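Monomethylamine corrinoid protein 1 (Methanosarcina barkeri, PDB 3EZX) carries methyl groups on a bound corrinoid cofactor between MtmB and MtbA in methanogenesis from methylamine. Local coordinates at residues G93-F98 and F121-L126. Numbering follows the deposited sequence.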
ATOM      1  N   GLY A  93      10.603 -15.068   1.851  1.00 48.57           N
ATOM      2  CA  GLY A  93       9.333 -15.574   2.338  1.00 38.84           C
ATOM      3  C   GLY A  93       8.155 -15.296   1.425  1.00 43.54           C
ATOM      4  O   GLY A  93       8.309 -14.740   0.335  1.00 42.49           O
ATOM      5  N   LEU A  94       6.970 -15.690   1.881  1.00 43.64           N
ATOM      6  CA  LEU A  94       5.743 -15.497   1.124  1.00 40.35           C
ATOM      7  C   LEU A  94       4.880 -14.416   1.758  1.00 49.11           C
ATOM      8  O   LEU A  94       4.547 -14.492   2.941  1.00 45.33           O
ATOM      9  CB  LEU A  94       4.938 -16.794   1.076  1.00 47.13           C
ATOM     10  CG  LEU A  94       3.571 -16.669   0.390  1.00 45.78           C
ATOM     11  CD1 LEU A  94       3.782 -16.576  -1.113  1.00 25.27           C
ATOM     12  CD2 LEU A  94       2.700 -17.865   0.739  1.00 29.88           C
ATOM     13  N   ALA A  95       4.518 -13.414   0.969  1.00 46.97           N
ATOM     14  CA  ALA A  95       3.684 -12.339   1.474  1.00 42.08           C
ATOM     15  C   ALA A  95       2.289 -12.448   0.880  1.00 39.72           C
ATOM     16  O   ALA A  95       2.117 -12.517  -0.335  1.00 40.55           O
ATOM     17  CB  ALA A  95       4.292 -10.995   1.119  1.00 28.54           C
ATOM     18  N   ILE A  96       1.294 -12.487   1.756  1.00 33.82           N
ATOM     19  CA  ILE A  96      -0.105 -12.560   1.358  1.00 35.56           C
ATOM     20  C   ILE A  96      -0.669 -11.168   1.619  1.00 38.45           C
ATOM     21  O   ILE A  96      -0.888 -10.792   2.779  1.00 33.15           O
ATOM     22  CB  ILE A  96      -0.867 -13.614   2.208  1.00 39.42           C
ATOM     23  CG1 ILE A  96      -0.224 -15.007   2.026  1.00 30.44           C
ATOM     24  CG2 ILE A  96      -2.336 -13.621   1.814  1.00 28.97           C
ATOM     25  CD1 ILE A  96      -0.821 -16.066   2.944  1.00 17.32           C
ATOM     26  N   THR A  97      -0.877 -10.407   0.545  1.00 36.46           N
ATOM     27  CA  THR A  97      -1.370  -9.036   0.637  1.00 36.13           C
ATOM     28  C   THR A  97      -2.859  -8.852   0.394  1.00 28.47           C
ATOM     29  O   THR A  97      -3.443  -9.494  -0.483  1.00 21.79           O
ATOM     30  CB  THR A  97      -0.613  -8.111  -0.362  1.00 46.88           C
ATOM     31  OG1 THR A  97      -0.614  -8.698  -1.675  1.00 45.88           O
ATOM     32  CG2 THR A  97       0.834  -7.882   0.093  1.00 55.18           C
ATOM     33  N   PHE A  98      -3.465  -7.938   1.144  1.00 25.89           N
ATOM     34  CA  PHE A  98      -4.899  -7.725   1.000  1.00 23.09           C
ATOM     35  C   PHE A  98      -5.359  -6.396   1.593  1.00 25.13           C
ATOM     36  O   PHE A  98      -4.651  -5.772   2.375  1.00 25.20           O
ATOM     37  CB  PHE A  98      -5.621  -8.855   1.722  1.00 18.45           C
ATOM     38  CG  PHE A  98      -5.260  -8.945   3.179  1.00 24.78           C
ATOM     39  CD1 PHE A  98      -6.016  -8.283   4.134  1.00 24.91           C
ATOM     40  CD2 PHE A  98      -4.138  -9.658   3.590  1.00 26.61           C
ATOM     41  CE1 PHE A  98      -5.661  -8.322   5.481  1.00 20.11           C
ATOM     42  CE2 PHE A  98      -3.775  -9.702   4.932  1.00 24.24           C
ATOM     43  CZ  PHE A  98      -4.540  -9.033   5.881  1.00 22.25           C
ATOM     44  N   PHE A 121      10.483 -11.204  -2.211  1.00 55.12           N
ATOM     45  CA  PHE A 121       9.295 -11.848  -1.660  1.00 49.81           C
ATOM     46  C   PHE A 121       8.430 -12.434  -2.757  1.00 48.34           C
ATOM     47  O   PHE A 121       8.345 -11.883  -3.854  1.00 50.68           O
ATOM     48  CB  PHE A 121       8.441 -10.859  -0.868  1.00 39.31           C
ATOM     49  CG  PHE A 121       8.791 -10.770   0.584  1.00 43.66           C
ATOM     50  CD1 PHE A 121       9.745  -9.864   1.029  1.00 42.04           C
ATOM     51  CD2 PHE A 121       8.149 -11.582   1.514  1.00 41.64           C
ATOM     52  CE1 PHE A 121      10.048  -9.760   2.386  1.00 44.36           C
ATOM     53  CE2 PHE A 121       8.448 -11.486   2.873  1.00 47.90           C
ATOM     54  CZ  PHE A 121       9.399 -10.573   3.308  1.00 41.43           C
ATOM     55  N   GLN A 122       7.800 -13.566  -2.466  1.00 50.72           N
ATOM     56  CA  GLN A 122       6.902 -14.173  -3.433  1.00 45.16           C
ATOM     57  C   GLN A 122       5.568 -13.543  -3.072  1.00 40.20           C
ATOM     58  O   GLN A 122       5.224 -13.429  -1.894  1.00 39.07           O
ATOM     59  CB  GLN A 122       6.829 -15.684  -3.266  1.00 47.82           C
ATOM     60  CG  GLN A 122       5.999 -16.342  -4.348  1.00 66.07           C
ATOM     61  CD  GLN A 122       5.503 -17.714  -3.953  1.00 80.38           C
ATOM     62  OE1 GLN A 122       4.821 -18.388  -4.728  1.00 82.63           O
ATOM     63  NE2 GLN A 122       5.837 -18.137  -2.735  1.00 85.38           N
ATOM     64  N   ILE A 123       4.816 -13.134  -4.079  1.00 43.23           N
ATOM     65  CA  ILE A 123       3.556 -12.464  -3.827  1.00 44.95           C
ATOM     66  C   ILE A 123       2.280 -13.270  -4.011  1.00 42.99           C
ATOM     67  O   ILE A 123       2.178 -14.119  -4.896  1.00 43.43           O
ATOM     68  CB  ILE A 123       3.460 -11.182  -4.691  1.00 40.75           C
ATOM     69  CG1 ILE A 123       4.584 -10.220  -4.302  1.00 47.14           C
ATOM     70  CG2 ILE A 123       2.111 -10.518  -4.513  1.00 47.52           C
ATOM     71  CD1 ILE A 123       4.649  -9.916  -2.814  1.00 31.74           C
ATOM     72  N   VAL A 124       1.319 -12.987  -3.137  1.00 42.62           N
ATOM     73  CA  VAL A 124      -0.007 -13.593  -3.163  1.00 45.36           C
ATOM     74  C   VAL A 124      -0.955 -12.429  -2.869  1.00 46.63           C
ATOM     75  O   VAL A 124      -1.272 -12.141  -1.711  1.00 48.89           O
ATOM     76  CB  VAL A 124      -0.173 -14.680  -2.086  1.00 44.49           C
ATOM     77  CG1 VAL A 124      -1.565 -15.297  -2.181  1.00 36.88           C
ATOM     78  CG2 VAL A 124       0.871 -15.755  -2.277  1.00 48.90           C
ATOM     79  N   ASP A 125      -1.377 -11.754  -3.934  1.00 41.90           N
ATOM     80  CA  ASP A 125      -2.257 -10.588  -3.856  1.00 38.73           C
ATOM     81  C   ASP A 125      -3.731 -10.992  -3.872  1.00 38.13           C
ATOM     82  O   ASP A 125      -4.257 -11.351  -4.923  1.00 40.19           O
ATOM     83  CB  ASP A 125      -1.971  -9.676  -5.052  1.00 37.81           C
ATOM     84  CG  ASP A 125      -2.462  -8.262  -4.846  1.00 45.68           C
ATOM     85  OD1 ASP A 125      -3.482  -8.069  -4.149  1.00 42.89           O
ATOM     86  OD2 ASP A 125      -1.829  -7.339  -5.401  1.00 50.31           O
ATOM     87  N   LEU A 126      -4.398 -10.915  -2.722  1.00 27.44           N
ATOM     88  CA  LEU A 126      -5.811 -11.287  -2.641  1.00 30.01           C
ATOM     89  C   LEU A 126      -6.787 -10.244  -3.204  1.00 24.86           C
ATOM     90  O   LEU A 126      -7.977 -10.525  -3.361  1.00 31.94           O
ATOM     91  CB  LEU A 126      -6.191 -11.612  -1.190  1.00 22.74           C
ATOM     92  CG  LEU A 126      -5.465 -12.792  -0.532  1.00 36.23           C
ATOM     93  CD1 LEU A 126      -6.093 -13.097   0.825  1.00 22.03           C
ATOM     94  CD2 LEU A 126      -5.545 -14.018  -1.434  1.00 30.48           C
TER
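Within Gly93 to Phe98 and Phe121 to Leu126, strands 94-98 and 122-125 run parallel, their axes 4.7 Å apart at closest approach and 25° apart in direction. Five backbone hydrogen bonds alternate in the parallel pattern: Gln122 N to Gly93 O, Ala95 N to Gln122 O, Val124 N to Ala95 O, Thr97 N to Val124 O and Leu126 N to Thr97 O. The first two are nearly straight, whereas the bond from Val124 N is bent to 133° at the hydrogen. Val124 O also receives a CA-H...O contact from Ile96 CA. On the face of Leu94, Ile96, Gln122 and Val124, Leu94 bridges two residues of the other strand. Its CG lies anti to the backbone N (chi1 176°), and from there CD1 lies against the Gln122 side chain and Val124 CG2, crossing both at a slant; the exact closeness is doubtful. An alanine here removes CG and both methyls, which is likely to leave Val124 CG2 and the aliphatic part of Gln122 without this apolar cover. Ile96 and Val124 run alongside each other, with Ile96 CG1 4.1 Å from Val124 CB, while Ile96 CG2 meets Leu126 CD1 at 3.9 Å. On the other face, Ala95 CB lies 3.9 Å from Phe121 CD2 and 4.1 Å from Ile123 CD1. Thr97 OG1 lies near Asp125 CA and makes a weak hydrogen bond with Thr113 OG1; Asp125 OD1 is hydrogen-bonded to His109 NE2 and Gly127 N. Helix 107-118 connects the two strands in a right-handed beta-alpha-beta unit of the Rossmann-like corrinoid-binding domain and packs on the Thr97 and Ile123 face; helix 132-141 lies over Ile96 and Val124. Strand 122-125 forms one edge of the four-stranded sheet; strand 94-99 lies inside it, bonded along its far side to strand 147-152.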